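PDB 6ZB6: glutathione transferase from Lolium rigidum, which probably conjugates glutathione to electrophilic xenobiotics such as herbicides, as a phi class plant detoxification enzyme linked to multiple-herbicide resistance. Local coordinates for residues P3-G8 against A57-D62. Numbering follows the deposited sequence.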
ATOM      1  N   PRO A   3      20.011 -10.543   4.882  1.00 38.46           N
ATOM      2  CA  PRO A   3      18.865  -9.752   4.426  1.00 32.25           C
ATOM      3  C   PRO A   3      17.795  -9.640   5.501  1.00 31.47           C
ATOM      4  O   PRO A   3      17.677 -10.479   6.398  1.00 30.22           O
ATOM      5  CB  PRO A   3      18.344 -10.541   3.218  1.00 28.41           C
ATOM      6  CG  PRO A   3      19.489 -11.427   2.805  1.00 28.54           C
ATOM      7  CD  PRO A   3      20.193 -11.768   4.086  1.00 30.94           C
ATOM      8  N   VAL A   4      16.988  -8.596   5.383  1.00 27.66           N
ATOM      9  CA  VAL A   4      15.911  -8.388   6.337  1.00 20.27           C
ATOM     10  C   VAL A   4      14.775  -9.363   6.047  1.00 21.90           C
ATOM     11  O   VAL A   4      14.658  -9.918   4.951  1.00 25.42           O
ATOM     12  CB  VAL A   4      15.432  -6.929   6.300  1.00 22.72           C
ATOM     13  CG1 VAL A   4      16.581  -6.007   6.682  1.00 24.53           C
ATOM     14  CG2 VAL A   4      14.871  -6.582   4.895  1.00 20.88           C
ATOM     15  N   LYS A   5      13.932  -9.585   7.051  1.00 20.59           N
ATOM     16  CA  LYS A   5      12.848 -10.548   6.949  1.00 24.78           C
ATOM     17  C   LYS A   5      11.520  -9.839   7.124  1.00 26.21           C
ATOM     18  O   LYS A   5      11.343  -9.077   8.077  1.00 21.31           O
ATOM     19  CB  LYS A   5      12.957 -11.649   8.005  1.00 21.66           C
ATOM     20  CG  LYS A   5      14.206 -12.493   7.938  1.00 29.79           C
ATOM     21  CD  LYS A   5      14.111 -13.589   8.992  1.00 36.63           C
ATOM     22  CE  LYS A   5      15.298 -14.520   8.944  1.00 49.52           C
ATOM     23  NZ  LYS A   5      14.936 -15.876   9.440  1.00 55.49           N
ATOM     24  N   VAL A   6      10.581 -10.122   6.231  1.00 21.45           N
ATOM     25  CA  VAL A   6       9.207  -9.653   6.351  1.00 20.59           C
ATOM     26  C   VAL A   6       8.329 -10.862   6.620  1.00 26.92           C
ATOM     27  O   VAL A   6       8.398 -11.860   5.891  1.00 26.27           O
ATOM     28  CB  VAL A   6       8.760  -8.911   5.078  1.00 23.00           C
ATOM     29  CG1 VAL A   6       7.365  -8.333   5.266  1.00 19.97           C
ATOM     30  CG2 VAL A   6       9.762  -7.817   4.762  1.00 21.28           C
ATOM     31  N   PHE A   7       7.495 -10.769   7.650  1.00 23.67           N
ATOM     32  CA  PHE A   7       6.630 -11.869   8.067  1.00 20.53           C
ATOM     33  C   PHE A   7       5.211 -11.609   7.576  1.00 27.47           C
ATOM     34  O   PHE A   7       4.610 -10.587   7.922  1.00 23.10           O
ATOM     35  CB  PHE A   7       6.647 -12.027   9.588  1.00 19.21           C
ATOM     36  CG  PHE A   7       7.986 -12.432  10.128  1.00 22.31           C
ATOM     37  CD1 PHE A   7       8.926 -11.471  10.467  1.00 25.53           C
ATOM     38  CD2 PHE A   7       8.320 -13.777  10.256  1.00 24.66           C
ATOM     39  CE1 PHE A   7      10.178 -11.830  10.948  1.00 25.06           C
ATOM     40  CE2 PHE A   7       9.572 -14.152  10.746  1.00 26.98           C
ATOM     41  CZ  PHE A   7      10.499 -13.179  11.087  1.00 28.58           C
ATOM     42  N   GLY A   8       4.687 -12.533   6.770  1.00 23.84           N
ATOM     43  CA  GLY A   8       3.367 -12.392   6.211  1.00 17.79           C
ATOM     44  C   GLY A   8       3.389 -12.676   4.715  1.00 21.95           C
ATOM     45  O   GLY A   8       4.412 -12.500   4.043  1.00 26.96           O
ATOM     46  N   ALA A  57       5.126  -8.292  10.202  1.00 17.40           N
ATOM     47  CA  ALA A  57       6.194  -7.954  11.143  1.00 21.65           C
ATOM     48  C   ALA A  57       7.499  -7.932  10.358  1.00 20.19           C
ATOM     49  O   ALA A  57       7.537  -8.274   9.181  1.00 17.26           O
ATOM     50  CB  ALA A  57       6.250  -8.939  12.312  1.00 23.35           C
ATOM     51  N   PHE A  58       8.590  -7.562  11.015  1.00 18.95           N
ATOM     52  CA  PHE A  58       9.816  -7.304  10.279  1.00 17.08           C
ATOM     53  C   PHE A  58      10.997  -7.553  11.198  1.00 23.53           C
ATOM     54  O   PHE A  58      10.946  -7.202  12.377  1.00 22.14           O
ATOM     55  CB  PHE A  58       9.812  -5.862   9.755  1.00 17.15           C
ATOM     56  CG  PHE A  58      11.113  -5.408   9.155  1.00 21.88           C
ATOM     57  CD1 PHE A  58      12.091  -4.798   9.943  1.00 22.38           C
ATOM     58  CD2 PHE A  58      11.343  -5.549   7.801  1.00 24.66           C
ATOM     59  CE1 PHE A  58      13.288  -4.376   9.383  1.00 21.23           C
ATOM     60  CE2 PHE A  58      12.529  -5.108   7.224  1.00 26.23           C
ATOM     61  CZ  PHE A  58      13.495  -4.516   8.007  1.00 21.75           C
ATOM     62  N   GLN A  59      12.062  -8.145  10.660  1.00 23.08           N
ATOM     63  CA  GLN A  59      13.273  -8.362  11.448  1.00 23.24           C
ATOM     64  C   GLN A  59      14.500  -7.948  10.647  1.00 25.59           C
ATOM     65  O   GLN A  59      14.651  -8.318   9.476  1.00 23.56           O
ATOM     66  CB  GLN A  59      13.400  -9.822  11.888  1.00 21.43           C
ATOM     67  CG  GLN A  59      14.546 -10.066  12.878  1.00 26.14           C
ATOM     68  CD  GLN A  59      14.755 -11.539  13.165  1.00 34.46           C
ATOM     69  OE1 GLN A  59      13.959 -12.385  12.745  1.00 33.53           O
ATOM     70  NE2 GLN A  59      15.827 -11.858  13.892  1.00 35.83           N
ATOM     71  N   ASP A  60      15.354  -7.154  11.277  1.00 23.10           N
ATOM     72  CA  ASP A  60      16.675  -6.816  10.761  1.00 20.38           C
ATOM     73  C   ASP A  60      17.635  -7.137  11.900  1.00 29.79           C
ATOM     74  O   ASP A  60      17.797  -6.322  12.807  1.00 21.60           O
ATOM     75  CB  ASP A  60      16.748  -5.348  10.367  1.00 23.82           C
ATOM     76  CG  ASP A  60      18.102  -4.964   9.801  1.00 28.83           C
ATOM     77  OD1 ASP A  60      18.955  -5.860   9.644  1.00 25.95           O
ATOM     78  OD2 ASP A  60      18.301  -3.769   9.496  1.00 28.81           O
ATOM     79  N   GLY A  61      18.252  -8.315  11.865  1.00 31.26           N
ATOM     80  CA  GLY A  61      19.131  -8.709  12.954  1.00 38.09           C
ATOM     81  C   GLY A  61      18.353  -8.872  14.240  1.00 34.31           C
ATOM     82  O   GLY A  61      17.410  -9.665  14.297  1.00 32.54           O
ATOM     83  N   ASP A  62      18.710  -8.111  15.270  1.00 29.38           N
ATOM     84  CA  ASP A  62      17.995  -8.172  16.535  1.00 33.31           C
ATOM     85  C   ASP A  62      16.857  -7.168  16.620  1.00 34.91           C
ATOM     86  O   ASP A  62      16.144  -7.151  17.625  1.00 37.55           O
ATOM     87  CB  ASP A  62      18.964  -7.940  17.701  1.00 48.38           C
ATOM     88  CG  ASP A  62      19.952  -9.078  17.867  1.00 68.05           C
ATOM     89  OD1 ASP A  62      20.941  -8.900  18.614  1.00 78.22           O
ATOM     90  OD2 ASP A  62      19.738 -10.148  17.250  1.00 72.36           O
TER
HETATM   91  O   HOH W   1      14.005 -14.814  12.406  1.00 34.75           O
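Strands 4-7 and 57-60 pair antiparallel as the two central strands of the thioredoxin-like, glutathione-binding N-terminal domain, their axes 4.7 Å apart. Two hydrogen-bonded pairs flank the non-hydrogen-bonded pair Val6–Phe58. Lys5 and Gln59 exchange two backbone hydrogen bonds, Lys5 N to Gln59 O and Gln59 N to Lys5 O, both 2.8 Å. Phe7 and Ala57 are joined less evenly, by a hydrogen bond of 2.9 Å from Phe7 N to Ala57 O and a longer one of 3.3 Å from Ala57 N to Phe7 O. Phe58 CA also leans on Lys5 O through a C-H...O contact.

On the face of Val6 and Phe58, the Phe58 side chain swings across strand 4-7, its CG anti to the backbone N (chi1 171°). Its far end then meets Val4, with CZ 3.5 Å from Val4 CB, while Val6 CG2 comes to the ring edge near CD2. Val4 CG1 also rests against the carboxylate carbon of Asp60, whose OD2 is held by Tyr74 and Lys78.

On the opposite face, with Lys5, Ala57 and Gln59, the Phe7 ring lies along strand 57-60, taking Ala57 C, Phe58 N and Gln59 CB at its edge. The Gln59 amide is nearly coplanar with that ring, 13° apart. Its NE2 bonds Gly61 O at 2.7 Å, fixing the amide's rotation, and OE1 faces a water at a suspiciously short, hence doubtful, distance, itself only weakly linked to Lys5 NZ.

Helices 13-24 and 68-78 pack over the Val6–Phe58 face, the first against Val4 and Val6, the second against Val4 and Phe58. Arg49 touches Phe7 and Ala57 on the other face, and strands 29-32 and 63-66 complete the mixed sheet, beside 4-7 and 57-60 respectively.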